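Long-range contact in thymidylate synthase thyX (Helicobacter pylori, PDB 3N3Y), which probably makes dTMP from dUMP by reductive methylation, taking the methyl group from methylenetetrahydrofolate and using FAD as its flavin cofactor in a homotetramer: residues Y65-K70 / D200-E205. Residues are numbered along the deposited sequence; the frame is centred on the assembly and turned at random.
Sequences YNFEIK and DALPGE
With CG of Y65 and of F67 each turned opposite its own carbonyl carbon (chi1 -56° and -62°), both rings leave strand 64-73, an inner strand between 10-16 and 163-171 of the antiparallel sheet, on the one sheet face where segment 200-205 packs. In L202, CD1 lies anti to CA (chi2 170°), and the other methyl, CD2, reaches both rings. Over one face of Y65 this methyl makes a CH-pi contact, 4.0 Å from the ring centroid and displaced toward the CD1-CE1 rim, the two side chains crossing at about a right angle. F67 meets the same methyl at its ring edge, CZ lying 3.8 Å from L202 CD2. Further along that edge, F67 CE1 packs against A201 CB at 4.1 Å. P203 CD approaches Y65 CE1 more loosely and obliquely, at 4.5 Å. L175 of helix 172-182 touches both Y65 and L202, and F210 packs on L202, adding to this largely buried cluster. Y16, which lines the dUMP pocket, touches Y65 and P203, so the packing adjoins that pocket. The two segments meet through apolar side chains alone; their fit probably depends on shape, with the L202 methyl in the corner of a ring face and a ring edge, rather than on directional polar bonds.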
loop_
_atom_site.group_PDB
_atom_site.type_symbol
_atom_site.label_atom_id
_atom_site.label_comp_id
_atom_site.label_asym_id
_atom_site.label_seq_id
_atom_site.Cartn_x
_atom_site.Cartn_y
_atom_site.Cartn_z
ATOM N N TYR A 65 -11.260 -4.697 10.945
ATOM C CA TYR A 65 -12.475 -5.525 10.938
ATOM C C TYR A 65 -12.333 -6.762 10.067
ATOM O O TYR A 65 -11.969 -6.657 8.901
ATOM C CB TYR A 65 -13.644 -4.709 10.431
ATOM C CG TYR A 65 -13.859 -3.457 11.225
ATOM C CD1 TYR A 65 -14.582 -3.482 12.423
ATOM C CD2 TYR A 65 -13.338 -2.252 10.795
ATOM C CE1 TYR A 65 -14.792 -2.327 13.152
ATOM C CE2 TYR A 65 -13.533 -1.091 11.521
ATOM C CZ TYR A 65 -14.252 -1.136 12.701
ATOM O OH TYR A 65 -14.436 0.022 13.409
ATOM N N ASN A 66 -12.610 -7.925 10.645
ATOM C CA ASN A 66 -12.671 -9.178 9.903
ATOM C C ASN A 66 -14.105 -9.590 9.564
ATOM O O ASN A 66 -14.874 -9.967 10.444
ATOM C CB ASN A 66 -12.013 -10.296 10.700
ATOM C CG ASN A 66 -10.675 -9.890 11.273
ATOM O OD1 ASN A 66 -10.582 -9.487 12.432
ATOM N ND2 ASN A 66 -9.625 -9.984 10.456
ATOM N N PHE A 67 -14.444 -9.551 8.282
ATOM C CA PHE A 67 -15.776 -9.909 7.818
ATOM C C PHE A 67 -15.827 -11.237 7.099
ATOM O O PHE A 67 -14.816 -11.764 6.634
ATOM C CB PHE A 67 -16.312 -8.882 6.834
ATOM C CG PHE A 67 -16.470 -7.508 7.402
ATOM C CD1 PHE A 67 -17.632 -7.150 8.068
ATOM C CD2 PHE A 67 -15.478 -6.551 7.226
ATOM C CE1 PHE A 67 -17.796 -5.881 8.558
ATOM C CE2 PHE A 67 -15.635 -5.271 7.721
ATOM C CZ PHE A 67 -16.798 -4.935 8.393
ATOM N N GLU A 68 -17.042 -11.758 6.993
ATOM C CA GLU A 68 -17.314 -12.872 6.112
ATOM C C GLU A 68 -18.409 -12.411 5.156
ATOM O O GLU A 68 -19.392 -11.821 5.583
ATOM C CB GLU A 68 -17.752 -14.088 6.922
ATOM C CG GLU A 68 -17.687 -15.399 6.165
ATOM C CD GLU A 68 -18.637 -16.454 6.749
ATOM O OE1 GLU A 68 -18.707 -16.580 7.998
ATOM O OE2 GLU A 68 -19.319 -17.152 5.958
ATOM N N ILE A 69 -18.226 -12.659 3.861
ATOM C CA ILE A 69 -19.214 -12.271 2.859
ATOM C C ILE A 69 -19.638 -13.484 2.045
ATOM O O ILE A 69 -18.796 -14.155 1.440
ATOM C CB ILE A 69 -18.671 -11.181 1.906
ATOM C CG1 ILE A 69 -18.138 -9.991 2.715
ATOM C CG2 ILE A 69 -19.747 -10.762 0.882
ATOM C CD1 ILE A 69 -17.273 -9.003 1.922
ATOM N N LYS A 70 -20.938 -13.776 2.052
ATOM C CA LYS A 70 -21.479 -14.908 1.292
ATOM C C LYS A 70 -22.503 -14.432 0.269
ATOM O O LYS A 70 -23.319 -13.561 0.554
ATOM C CB LYS A 70 -22.117 -15.963 2.208
ATOM C CG LYS A 70 -21.314 -16.286 3.455
ATOM C CD LYS A 70 -21.486 -17.750 3.896
ATOM C CE LYS A 70 -22.938 -18.087 4.225
ATOM N NZ LYS A 70 -23.132 -19.498 4.690
ATOM N N ASP A 200 -24.144 -2.597 8.396
ATOM C CA ASP A 200 -25.030 -3.256 9.341
ATOM C C ASP A 200 -24.345 -4.377 10.120
ATOM O O ASP A 200 -24.803 -4.730 11.213
ATOM C CB ASP A 200 -26.299 -3.771 8.651
ATOM C CG ASP A 200 -27.135 -2.647 8.051
ATOM O OD1 ASP A 200 -26.859 -1.462 8.358
ATOM O OD2 ASP A 200 -28.070 -2.955 7.272
ATOM N N ALA A 201 -23.262 -4.939 9.570
ATOM C CA ALA A 201 -22.535 -6.013 10.269
ATOM C C ALA A 201 -21.630 -5.471 11.377
ATOM O O ALA A 201 -21.188 -6.213 12.249
ATOM C CB ALA A 201 -21.725 -6.866 9.295
ATOM N N LEU A 202 -21.341 -4.178 11.333
ATOM C CA LEU A 202 -20.459 -3.582 12.332
ATOM C C LEU A 202 -21.092 -3.666 13.718
ATOM O O LEU A 202 -22.322 -3.638 13.840
ATOM C CB LEU A 202 -20.162 -2.125 11.986
ATOM C CG LEU A 202 -19.312 -1.855 10.746
ATOM C CD1 LEU A 202 -19.314 -0.366 10.422
ATOM C CD2 LEU A 202 -17.888 -2.377 10.951
ATOM N N PRO A 203 -20.257 -3.755 14.766
ATOM C CA PRO A 203 -20.808 -3.640 16.122
ATOM C C PRO A 203 -21.468 -2.271 16.244
ATOM O O PRO A 203 -20.908 -1.308 15.729
ATOM C CB PRO A 203 -19.564 -3.682 17.023
ATOM C CG PRO A 203 -18.403 -4.036 16.133
ATOM C CD PRO A 203 -18.788 -3.632 14.748
ATOM N N GLY A 204 -22.636 -2.189 16.879
ATOM C CA GLY A 204 -23.328 -0.918 17.037
ATOM C C GLY A 204 -22.460 0.168 17.663
ATOM O O GLY A 204 -22.575 1.346 17.320
ATOM N N GLU A 205 -21.580 -0.238 18.575
ATOM C CA GLU A 205 -20.727 0.711 19.290
ATOM C C GLU A 205 -19.718 1.419 18.377
ATOM O O GLU A 205 -19.283 2.532 18.686
ATOM C CB GLU A 205 -20.035 0.035 20.481
ATOM C CG GLU A 205 -18.523 0.257 20.551
ATOM C CD GLU A 205 -18.065 0.830 21.899
ATOM O OE1 GLU A 205 -17.027 0.356 22.436
ATOM O OE2 GLU A 205 -18.742 1.753 22.418
#